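Local coordinates for alpha-catenin-like protein hmp-1 (PDB 5XA5) that binds beta-catenin, cadherin and actin filaments at cell junctions, and is required for cell migration in body enclosure and cell shape changes in body elongation, at residues L32-T37 against G127-T132; K152-V156 against Q182-L186; A209-L213 against A250-L254. One frame throughout, in Å; residues are numbered along the deposited sequence. Where two conformers were deposited one is given.

All three contacts join antiparallel helices, but they differ in place and chemistry. Interactions 1 and 2 both use the long helix 117-165, yet their centres are 38 Å apart, on opposite sides of the chain's centre. Interaction 1 is partly buried and almost wholly apolar, beside a chain of another protein. Interaction 2 is also partly buried, with valine, isoleucine and leucine inside and a salt-bridge network outside. Interaction 3, of alanine and leucine alone at its heart, is the buried one. Interactions 2 and 3, with centres 11 Å apart, touch each other and share one aliphatic core.

Interaction 1. Residues L32-T37 against G127-T132; sequences LINEVT and GRNLLT
Leu131 reaches out from helix 117-165 to Leu32 and Val36, which stand one turn apart near the end of helix 23-36. Its CG lies anti to its own carbonyl carbon (chi1 -64°), and the two methyls divide the work. CD1 sits 3.8 Å from Val36 CB and also rests against the backbone oxygen of Leu32, while CD2 meets the CD2 methyl of Leu32 at 4.1 Å, the two leucines crossing at a slant. Val36 places CG1 between its backbone N and carbonyl carbon (chi1 74°), over the CA of Arg128. Its other methyl, CG2, lies 3.8 Å from Gly127 C and as near to Arg128 N, and can lie this low on the backbone because Gly127 carries no side chain. The two short segments run antiparallel, their axes 9.4 Å apart. This chain is the N-terminal part of a longer protein of the vinculin/alpha-catenin family, which is built of helical bundles; helix 23-36 lies against helix 117-165, and around the pair pack helix 83-112, met by Leu130, and a chain of another protein. Leu32, Glu35 and Val36 touch that other chain, and Glu35 makes a salt bridge to one of its basic side chains, consistent with the beta-catenin binding of hmp-1. At one edge Ile33 CD1 reaches Thr132 OG1, 3.6 Å away. That hydroxyl donates back along its own helix to Arg128 O at 2.8 Å, from above the carbonyl plane, a bond that holds OG1 turned over its own helix. Further along this edge the extended Arg128 lays its aliphatic stem beside Thr37, where Thr37 CG2 comes within 4.3 Å of Arg128 CD.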
ATOM      1  N   LEU A  32      -5.510   2.204  15.778  1.00 26.86           N
ATOM      2  CA  LEU A  32      -6.824   1.562  15.706  1.00 29.48           C
ATOM      3  C   LEU A  32      -6.987   0.541  16.827  1.00 27.80           C
ATOM      4  O   LEU A  32      -7.934   0.616  17.621  1.00 37.67           O
ATOM      5  CB  LEU A  32      -7.022   0.904  14.338  1.00 29.49           C
ATOM      6  CG  LEU A  32      -7.118   1.897  13.176  1.00 30.01           C
ATOM      7  CD1 LEU A  32      -6.929   1.203  11.824  1.00 31.85           C
ATOM      8  CD2 LEU A  32      -8.469   2.666  13.225  1.00 31.39           C
ATOM      9  N   ILE A  33      -6.038  -0.382  16.916  1.00 29.44           N
ATOM     10  CA  ILE A  33      -6.129  -1.510  17.832  1.00 31.22           C
ATOM     11  C   ILE A  33      -5.929  -1.106  19.280  1.00 32.79           C
ATOM     12  O   ILE A  33      -6.705  -1.491  20.155  1.00 34.89           O
ATOM     13  CB  ILE A  33      -5.110  -2.593  17.460  1.00 31.41           C
ATOM     14  CG1 ILE A  33      -5.431  -3.160  16.074  1.00 44.91           C
ATOM     15  CG2 ILE A  33      -5.096  -3.703  18.505  1.00 34.19           C
ATOM     16  CD1 ILE A  33      -6.905  -3.436  15.850  1.00 51.57           C
ATOM     17  N   ASN A  34      -4.892  -0.320  19.552  1.00 26.92           N
ATOM     18  CA  ASN A  34      -4.638   0.085  20.931  1.00 26.32           C
ATOM     19  C   ASN A  34      -5.753   0.914  21.546  1.00 27.68           C
ATOM     20  O   ASN A  34      -6.127   0.700  22.704  1.00 31.40           O
ATOM     21  CB  ASN A  34      -3.334   0.877  21.013  1.00 26.25           C
ATOM     22  CG  ASN A  34      -2.114  -0.002  20.895  1.00 32.85           C
ATOM     23  OD1 ASN A  34      -2.216  -1.230  20.802  1.00 32.39           O
ATOM     24  ND2 ASN A  34      -0.944   0.617  20.929  1.00 29.84           N
ATOM     25  N   GLU A  35      -6.285   1.872  20.794  1.00 27.86           N
ATOM     26  CA  GLU A  35      -7.258   2.783  21.392  1.00 26.35           C
ATOM     27  C   GLU A  35      -8.533   2.048  21.764  1.00 32.57           C
ATOM     28  O   GLU A  35      -9.060   2.251  22.852  1.00 35.06           O
ATOM     29  CB  GLU A  35      -7.586   3.947  20.459  1.00 28.67           C
ATOM     30  CG  GLU A  35      -6.478   4.989  20.352  1.00 31.23           C
ATOM     31  CD  GLU A  35      -6.814   6.094  19.373  1.00 38.35           C
ATOM     32  OE1 GLU A  35      -7.983   6.517  19.348  1.00 43.50           O
ATOM     33  OE2 GLU A  35      -5.909   6.542  18.633  1.00 39.22           O
ATOM     34  N   VAL A  36      -9.015   1.179  20.882  1.00 29.59           N
ATOM     35  CA  VAL A  36     -10.331   0.578  21.094  1.00 35.25           C
ATOM     36  C   VAL A  36     -10.274  -0.562  22.112  1.00 44.24           C
ATOM     37  O   VAL A  36     -11.295  -0.939  22.689  1.00 38.44           O
ATOM     38  CB  VAL A  36     -10.937   0.079  19.762  1.00 32.73           C
ATOM     39  CG1 VAL A  36     -10.243  -1.188  19.283  1.00 37.92           C
ATOM     40  CG2 VAL A  36     -12.457  -0.132  19.903  1.00 39.54           C
ATOM     41  N   THR A  37      -9.082  -1.099  22.356  1.00 39.76           N
ATOM     42  CA  THR A  37      -8.932  -2.170  23.339  1.00 41.32           C
ATOM     43  C   THR A  37      -8.405  -1.672  24.685  1.00 48.39           C
ATOM     44  O   THR A  37      -8.146  -2.472  25.585  1.00 50.23           O
ATOM     45  CB  THR A  37      -7.983  -3.281  22.834  1.00 45.27           C
ATOM     46  OG1 THR A  37      -6.661  -2.757  22.690  1.00 42.72           O
ATOM     47  CG2 THR A  37      -8.455  -3.845  21.506  1.00 42.21           C
ATOM     48  N   GLY A 127     -16.838  -2.598  18.165  1.00 34.05           N
ATOM     49  CA  GLY A 127     -15.851  -1.599  17.777  1.00 30.54           C
ATOM     50  C   GLY A 127     -14.513  -2.233  17.472  1.00 34.39           C
ATOM     51  O   GLY A 127     -13.857  -1.872  16.495  1.00 35.63           O
ATOM     52  N   ARG A 128     -14.103  -3.178  18.312  1.00 33.23           N
ATOM     53  CA  ARG A 128     -12.876  -3.933  18.060  1.00 32.92           C
ATOM     54  C   ARG A 128     -12.935  -4.642  16.712  1.00 35.20           C
ATOM     55  O   ARG A 128     -11.996  -4.589  15.925  1.00 40.65           O
ATOM     56  CB  ARG A 128     -12.624  -4.952  19.167  1.00 43.76           C
ATOM     57  CG  ARG A 128     -11.451  -5.880  18.890  1.00 44.21           C
ATOM     58  CD  ARG A 128     -11.185  -6.780  20.077  1.00 64.82           C
ATOM     59  NE  ARG A 128     -10.221  -7.832  19.770  1.00 82.90           N
ATOM     60  CZ  ARG A 128      -9.647  -8.600  20.689  1.00 94.56           C
ATOM     61  NH1 ARG A 128      -9.936  -8.422  21.970  1.00 98.79           N
ATOM     62  NH2 ARG A 128      -8.779  -9.536  20.331  1.00 96.57           N
ATOM     63  N   ASN A 129     -14.049  -5.308  16.450  1.00 34.84           N
ATOM     64  CA  ASN A 129     -14.213  -6.018  15.190  1.00 37.48           C
ATOM     65  C   ASN A 129     -14.172  -5.095  13.984  1.00 36.19           C
ATOM     66  O   ASN A 129     -13.550  -5.428  12.974  1.00 39.24           O
ATOM     67  CB  ASN A 129     -15.518  -6.802  15.196  1.00 44.87           C
ATOM     68  CG  ASN A 129     -15.462  -8.006  16.100  1.00 49.41           C
ATOM     69  OD1 ASN A 129     -14.385  -8.464  16.477  1.00 45.91           O
ATOM     70  ND2 ASN A 129     -16.627  -8.526  16.463  1.00 41.88           N
ATOM     71  N   LEU A 130     -14.811  -3.930  14.098  1.00 36.23           N
ATOM     72  CA  LEU A 130     -14.860  -2.973  12.990  1.00 32.01           C
ATOM     73  C   LEU A 130     -13.490  -2.375  12.703  1.00 34.65           C
ATOM     74  O   LEU A 130     -13.067  -2.313  11.551  1.00 33.79           O
ATOM     75  CB  LEU A 130     -15.855  -1.838  13.269  1.00 35.71           C
ATOM     76  CG  LEU A 130     -15.805  -0.622  12.322  1.00 33.94           C
ATOM     77  CD1 LEU A 130     -16.045  -1.004  10.856  1.00 36.16           C
ATOM     78  CD2 LEU A 130     -16.792   0.457  12.765  1.00 34.54           C
ATOM     79  N   LEU A 131     -12.804  -1.926  13.745  1.00 33.00           N
ATOM     80  CA  LEU A 131     -11.511  -1.273  13.537  1.00 34.04           C
ATOM     81  C   LEU A 131     -10.441  -2.293  13.133  1.00 33.47           C
ATOM     82  O   LEU A 131      -9.456  -1.948  12.471  1.00 31.38           O
ATOM     83  CB  LEU A 131     -11.087  -0.492  14.794  1.00 32.71           C
ATOM     84  CG  LEU A 131     -12.022   0.674  15.165  1.00 31.08           C
ATOM     85  CD1 LEU A 131     -11.425   1.500  16.288  1.00 29.84           C
ATOM     86  CD2 LEU A 131     -12.315   1.565  13.958  1.00 31.39           C
ATOM     87  N   THR A 132     -10.646  -3.552  13.504  1.00 32.93           N
ATOM     88  CA  THR A 132      -9.767  -4.632  13.054  1.00 31.51           C
ATOM     89  C   THR A 132      -9.972  -4.888  11.560  1.00 29.72           C
ATOM     90  O   THR A 132      -9.019  -5.181  10.817  1.00 33.54           O
ATOM     91  CB  THR A 132     -10.025  -5.920  13.850  1.00 35.91           C
ATOM     92  OG1 THR A 132      -9.568  -5.740  15.196  1.00 38.71           O
ATOM     93  CG2 THR A 132      -9.284  -7.095  13.230  1.00 43.46           C
TER

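Interaction 2. Residues K152-V156 against Q182-L186; sequences KVDEV and QIEEL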
ATOM      1  N   LYS A 152       5.731  -1.834 -12.228  1.00 25.99           N
ATOM      2  CA  LYS A 152       6.646  -0.852 -12.817  1.00 22.19           C
ATOM      3  C   LYS A 152       8.033  -1.459 -13.053  1.00 24.81           C
ATOM      4  O   LYS A 152       8.655  -1.210 -14.093  1.00 23.90           O
ATOM      5  CB  LYS A 152       6.770   0.389 -11.927  1.00 24.14           C
ATOM      6  CG  LYS A 152       7.566   1.499 -12.557  1.00 33.48           C
ATOM      7  CD  LYS A 152       6.820   2.038 -13.769  1.00 44.44           C
ATOM      8  CE  LYS A 152       7.498   3.265 -14.350  1.00 53.98           C
ATOM      9  NZ  LYS A 152       6.526   4.088 -15.135  1.00 61.07           N
ATOM     10  N   VAL A 153       8.510  -2.257 -12.096  1.00 24.61           N
ATOM     11  CA  VAL A 153       9.749  -3.029 -12.292  1.00 20.98           C
ATOM     12  C   VAL A 153       9.648  -3.919 -13.528  1.00 24.71           C
ATOM     13  O   VAL A 153      10.599  -4.012 -14.315  1.00 23.60           O
ATOM     14  CB  VAL A 153      10.057  -3.909 -11.059  1.00 22.20           C
ATOM     15  CG1 VAL A 153      11.317  -4.787 -11.274  1.00 23.22           C
ATOM     16  CG2 VAL A 153      10.214  -3.038  -9.835  1.00 21.28           C
ATOM     17  N   ASP A 154       8.507  -4.578 -13.709  1.00 22.39           N
ATOM     18  CA  ASP A 154       8.309  -5.453 -14.862  1.00 21.87           C
ATOM     19  C   ASP A 154       8.354  -4.678 -16.176  1.00 23.01           C
ATOM     20  O   ASP A 154       8.810  -5.180 -17.203  1.00 25.13           O
ATOM     21  CB  ASP A 154       6.957  -6.169 -14.767  1.00 36.93           C
ATOM     22  CG  ASP A 154       6.890  -7.168 -13.631  1.00 56.15           C
ATOM     23  OD1 ASP A 154       7.949  -7.653 -13.179  1.00 65.65           O
ATOM     24  OD2 ASP A 154       5.761  -7.482 -13.196  1.00 63.62           O
ATOM     25  N   GLU A 155       7.823  -3.461 -16.145  1.00 24.10           N
ATOM     26  CA  GLU A 155       7.817  -2.617 -17.333  1.00 23.74           C
ATOM     27  C   GLU A 155       9.253  -2.254 -17.707  1.00 22.09           C
ATOM     28  O   GLU A 155       9.625  -2.320 -18.876  1.00 23.48           O
ATOM     29  CB  GLU A 155       6.985  -1.347 -17.076  1.00 26.96           C
ATOM     30  CG  GLU A 155       6.848  -0.434 -18.283  1.00 37.70           C
ATOM     31  CD  GLU A 155       6.136   0.863 -17.933  1.00 52.66           C
ATOM     32  OE1 GLU A 155       6.547   1.516 -16.952  1.00 46.61           O
ATOM     33  OE2 GLU A 155       5.166   1.224 -18.631  1.00 68.97           O
ATOM     34  N   VAL A 156      10.049  -1.871 -16.709  1.00 22.01           N
ATOM     35  CA  VAL A 156      11.475  -1.577 -16.932  1.00 19.89           C
ATOM     36  C   VAL A 156      12.172  -2.826 -17.467  1.00 22.01           C
ATOM     37  O   VAL A 156      12.960  -2.773 -18.414  1.00 21.55           O
ATOM     38  CB  VAL A 156      12.157  -1.100 -15.650  1.00 19.50           C
ATOM     39  CG1 VAL A 156      13.670  -1.048 -15.804  1.00 21.59           C
ATOM     40  CG2 VAL A 156      11.618   0.272 -15.287  1.00 19.37           C
ATOM     41  N   GLN A 182      11.199   5.570 -17.608  1.00 20.80           N
ATOM     42  CA  GLN A 182      10.613   4.537 -16.763  1.00 21.41           C
ATOM     43  C   GLN A 182      11.429   4.343 -15.492  1.00 22.26           C
ATOM     44  O   GLN A 182      10.877   4.146 -14.404  1.00 22.78           O
ATOM     45  CB  GLN A 182      10.481   3.231 -17.543  1.00 20.85           C
ATOM     46  CG  GLN A 182       9.435   3.326 -18.624  1.00 20.97           C
ATOM     47  CD  GLN A 182       9.416   2.125 -19.529  1.00 28.02           C
ATOM     48  OE1 GLN A 182      10.274   1.260 -19.432  1.00 28.70           O
ATOM     49  NE2 GLN A 182       8.407   2.045 -20.391  1.00 39.27           N
ATOM     50  N   ILE A 183      12.748   4.395 -15.630  1.00 20.70           N
ATOM     51  CA  ILE A 183      13.618   4.211 -14.469  1.00 18.18           C
ATOM     52  C   ILE A 183      13.541   5.422 -13.542  1.00 22.74           C
ATOM     53  O   ILE A 183      13.573   5.260 -12.323  1.00 24.91           O
ATOM     54  CB  ILE A 183      15.059   3.957 -14.906  1.00 19.69           C
ATOM     55  CG1 ILE A 183      15.153   2.553 -15.506  1.00 22.63           C
ATOM     56  CG2 ILE A 183      16.023   4.085 -13.734  1.00 23.57           C
ATOM     57  CD1 ILE A 183      16.520   2.171 -16.007  1.00 22.75           C
ATOM     58  N   GLU A 184      13.420   6.625 -14.108  1.00 21.00           N
ATOM     59  CA  GLU A 184      13.235   7.805 -13.270  1.00 23.49           C
ATOM     60  C   GLU A 184      11.945   7.731 -12.445  1.00 24.99           C
ATOM     61  O   GLU A 184      11.960   8.064 -11.259  1.00 27.48           O
ATOM     62  CB  GLU A 184      13.239   9.078 -14.118  1.00 24.54           C
ATOM     63  CG  GLU A 184      14.611   9.504 -14.615  1.00 25.16           C
ATOM     64  CD  GLU A 184      15.487  10.120 -13.535  1.00 32.63           C
ATOM     65  OE1 GLU A 184      14.973  10.470 -12.448  1.00 35.36           O
ATOM     66  OE2 GLU A 184      16.700  10.270 -13.792  1.00 38.16           O
ATOM     67  N   GLU A 185      10.855   7.293 -13.076  1.00 25.12           N
ATOM     68  CA  GLU A 185       9.566   7.085 -12.409  1.00 26.75           C
ATOM     69  C   GLU A 185       9.688   6.043 -11.299  1.00 30.31           C
ATOM     70  O   GLU A 185       9.218   6.239 -10.176  1.00 28.87           O
ATOM     71  CB  GLU A 185       8.507   6.638 -13.423  1.00 28.50           C
ATOM     72  CG  GLU A 185       7.566   7.707 -13.933  1.00 52.40           C
ATOM     73  CD  GLU A 185       7.057   7.418 -15.342  1.00 65.67           C
ATOM     74  OE1 GLU A 185       7.384   6.343 -15.895  1.00 59.29           O
ATOM     75  OE2 GLU A 185       6.322   8.265 -15.898  1.00 69.82           O
ATOM     76  N   LEU A 186      10.321   4.921 -11.623  1.00 25.93           N
ATOM     77  CA  LEU A 186      10.489   3.841 -10.658  1.00 23.00           C
ATOM     78  C   LEU A 186      11.347   4.302  -9.498  1.00 28.43           C
ATOM     79  O   LEU A 186      11.071   3.978  -8.349  1.00 30.06           O
ATOM     80  CB  LEU A 186      11.120   2.619 -11.325  1.00 22.86           C
ATOM     81  CG  LEU A 186      11.369   1.372 -10.480  1.00 22.33           C
ATOM     82  CD1 LEU A 186      10.063   0.772  -9.938  1.00 22.18           C
ATOM     83  CD2 LEU A 186      12.154   0.318 -11.261  1.00 21.29           C
TER
HETATM   84  O   HOH W   1       6.257   0.461 -21.827  1.00 41.75           O
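Lys152 reaches over to Glu185 with a salt bridge, its NZ 2.5 Å from Glu185 OE1, a short separation whose exact value is doubtful. The ammonium stands above the carboxylate plane, 52° out of it, and the two side chains cross at about a right angle. The lysine leaves the backbone with CG anti to N and bends at chi2 (66°), which turns NZ back toward Glu155 OE1 as well, in a weak bond of 3.1 Å. The one ammonium thus lies between two carboxylates and probably offsets their mutual repulsion. A second polar layer is flat against flat: the Glu155 carboxylate and the Gln182 amide are stacked with planes 6° apart, Glu155 CD 3.5 Å from Gln182 NE2. A water joins the two groups weakly, and Gln182 OE1 is bound by Thr159. The apolar contacts lie deeper. Leu186 CD1 touches the Lys152 stem at CG (3.7 Å) and Val153 CG2, while its CD2 meets Val156 CG2. Val156 and Ile183 cross at about a right angle, Val156 CG1 to Ile183 CG1 3.9 Å. A charged fringe over an aliphatic interior, between antiparallel neighbours, is the pattern of the four-helix bundles from which vinculin-family proteins are built.

Interaction 3. Residues A209-L213 against A250-L254; sequences ARSAL and ALNAL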
ATOM      1  N   ALA A 209      19.535  -2.121  -4.221  1.00 25.28           N
ATOM      2  CA  ALA A 209      19.049  -2.559  -5.530  1.00 22.67           C
ATOM      3  C   ALA A 209      18.736  -1.357  -6.423  1.00 24.50           C
ATOM      4  O   ALA A 209      19.040  -1.382  -7.623  1.00 23.83           O
ATOM      5  CB  ALA A 209      17.816  -3.470  -5.370  1.00 25.31           C
ATOM      6  N   ARG A 210      18.128  -0.309  -5.850  1.00 24.63           N
ATOM      7  CA  ARG A 210      17.908   0.939  -6.582  1.00 23.90           C
ATOM      8  C   ARG A 210      19.215   1.490  -7.162  1.00 25.52           C
ATOM      9  O   ARG A 210      19.302   1.825  -8.347  1.00 25.78           O
ATOM     10  CB  ARG A 210      17.243   1.997  -5.675  1.00 22.54           C
ATOM     11  CG  ARG A 210      16.847   3.262  -6.420  1.00 26.58           C
ATOM     12  CD  ARG A 210      16.888   4.504  -5.524  1.00 40.33           C
ATOM     13  NE  ARG A 210      18.257   4.799  -5.105  1.00 60.04           N
ATOM     14  CZ  ARG A 210      19.118   5.530  -5.809  1.00 72.82           C
ATOM     15  NH1 ARG A 210      18.757   6.053  -6.974  1.00 81.31           N
ATOM     16  NH2 ARG A 210      20.344   5.739  -5.351  1.00 74.47           N
ATOM     17  N   SER A 211      20.237   1.566  -6.323  1.00 23.35           N
ATOM     18  CA  SER A 211      21.526   2.077  -6.758  0.52 23.61           C
ATOM     19  C   SER A 211      22.110   1.233  -7.889  1.00 26.43           C
ATOM     20  O   SER A 211      22.655   1.777  -8.859  1.00 27.51           O
ATOM     21  CB  SER A 211      22.489   2.127  -5.578  0.52 29.45           C
ATOM     22  OG  SER A 211      21.981   2.985  -4.577  0.52 33.60           O
ATOM     23  N   ALA A 212      21.992  -0.085  -7.756  1.00 24.62           N
ATOM     24  CA  ALA A 212      22.525  -0.999  -8.771  1.00 23.56           C
ATOM     25  C   ALA A 212      21.799  -0.798 -10.097  1.00 28.11           C
ATOM     26  O   ALA A 212      22.428  -0.783 -11.156  1.00 26.25           O
ATOM     27  CB  ALA A 212      22.404  -2.439  -8.307  1.00 24.60           C
ATOM     28  N   LEU A 213      20.475  -0.659 -10.052  1.00 21.57           N
ATOM     29  CA  LEU A 213      19.738  -0.371 -11.274  1.00 21.00           C
ATOM     30  C   LEU A 213      20.216   0.931 -11.916  1.00 24.78           C
ATOM     31  O   LEU A 213      20.430   0.975 -13.131  1.00 24.16           O
ATOM     32  CB  LEU A 213      18.226  -0.299 -11.003  1.00 22.53           C
ATOM     33  CG  LEU A 213      17.348   0.133 -12.184  1.00 25.71           C
ATOM     34  CD1 LEU A 213      17.490  -0.834 -13.358  1.00 28.68           C
ATOM     35  CD2 LEU A 213      15.875   0.303 -11.786  1.00 21.55           C
ATOM     36  N   ALA A 250      19.625  -6.714 -10.575  1.00 26.30           N
ATOM     37  CA  ALA A 250      19.107  -5.555  -9.851  1.00 28.16           C
ATOM     38  C   ALA A 250      17.582  -5.534  -9.844  1.00 27.64           C
ATOM     39  O   ALA A 250      16.954  -5.225  -8.827  1.00 25.06           O
ATOM     40  CB  ALA A 250      19.636  -4.262 -10.450  1.00 25.92           C
ATOM     41  N   LEU A 251      16.987  -5.829 -10.997  1.00 25.95           N
ATOM     42  CA  LEU A 251      15.525  -5.803 -11.103  1.00 22.55           C
ATOM     43  C   LEU A 251      14.932  -6.911 -10.246  1.00 22.68           C
ATOM     44  O   LEU A 251      13.963  -6.675  -9.523  1.00 24.62           O
ATOM     45  CB  LEU A 251      15.081  -5.954 -12.554  1.00 23.67           C
ATOM     46  CG  LEU A 251      15.483  -4.769 -13.437  1.00 26.62           C
ATOM     47  CD1 LEU A 251      15.376  -5.153 -14.900  1.00 30.51           C
ATOM     48  CD2 LEU A 251      14.639  -3.545 -13.139  1.00 30.51           C
ATOM     49  N   ASN A 252      15.517  -8.107 -10.316  1.00 25.60           N
ATOM     50  CA  ASN A 252      15.073  -9.200  -9.453  1.00 22.62           C
ATOM     51  C   ASN A 252      15.230  -8.854  -7.979  1.00 27.68           C
ATOM     52  O   ASN A 252      14.402  -9.238  -7.153  1.00 28.96           O
ATOM     53  CB  ASN A 252      15.838 -10.487  -9.763  1.00 25.74           C
ATOM     54  CG  ASN A 252      15.529 -11.011 -11.135  1.00 32.39           C
ATOM     55  OD1 ASN A 252      14.584 -10.564 -11.778  1.00 32.56           O
ATOM     56  ND2 ASN A 252      16.324 -11.966 -11.598  1.00 42.32           N
ATOM     57  N   ALA A 253      16.304  -8.144  -7.650  1.00 25.18           N
ATOM     58  CA  ALA A 253      16.527  -7.725  -6.266  1.00 25.92           C
ATOM     59  C   ALA A 253      15.446  -6.755  -5.779  1.00 26.00           C
ATOM     60  O   ALA A 253      14.942  -6.894  -4.653  1.00 26.06           O
ATOM     61  CB  ALA A 253      17.915  -7.112  -6.124  1.00 27.96           C
ATOM     62  N   LEU A 254      15.079  -5.780  -6.613  1.00 25.13           N
ATOM     63  CA  LEU A 254      13.997  -4.864  -6.263  1.00 24.47           C
ATOM     64  C   LEU A 254      12.716  -5.633  -5.996  1.00 27.26           C
ATOM     65  O   LEU A 254      12.042  -5.409  -4.994  1.00 26.51           O
ATOM     66  CB  LEU A 254      13.750  -3.836  -7.372  1.00 23.64           C
ATOM     67  CG  LEU A 254      14.782  -2.722  -7.571  1.00 28.74           C
ATOM     68  CD1 LEU A 254      14.529  -1.961  -8.872  1.00 30.21           C
ATOM     69  CD2 LEU A 254      14.784  -1.753  -6.423  1.00 25.79           C
TER
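Ala209 and Ala250 bring the two helices together: their CA atoms lie 5.3 Å apart, and the segment axes approach to 8.5 Å. The methyl of Ala209 meets two partners on helix 234-258, Ala253 CB at 3.7 Å and Leu254 CD2 at 3.6 Å. In return the Ala250 methyl sits over the backbone of helix 200-229, 3.7 Å from Leu213 N, with the CB atoms of Ala212 and Leu213 close by. With such small side chains facing one another, the helices can pack closely while running antiparallel at 155°.

On one side of the alanines three leucines take over. Leu213 projects with CG anti to its backbone N (chi1 174°), and its methyls part company: CD1 goes to Leu251 CD2 and CD2 to Leu254 CD1, each pair 3.9 Å apart. Leu254 meets Leu213 at about a right angle. Its CG is turned anti to the carbonyl carbon (chi1 -72°), which carries CD2 against Ala209 and the N of Arg210 and leaves CD1 facing Leu213. Leu251 points its CB away from helix 200-229, yet its CD2 methyl returns to the contact.

One shell further out, Arg210, its CB directed away from helix 234-258, makes a salt bridge with Asp187, tying helix 200-229 to helix 169-196. Asn252, on the outer face of its helix, accepts a hydrogen bond from Arg157 of helix 117-165.

The leucine row then faces the other two helices of the bundle: Leu213 and Leu254 lie on Leu186 of helix 169-196, with Ile183 also against Leu213, and Leu251 packs against Val153 and Val156 of helix 117-165, so the contact forms one wall of an all-helical, four-helix core.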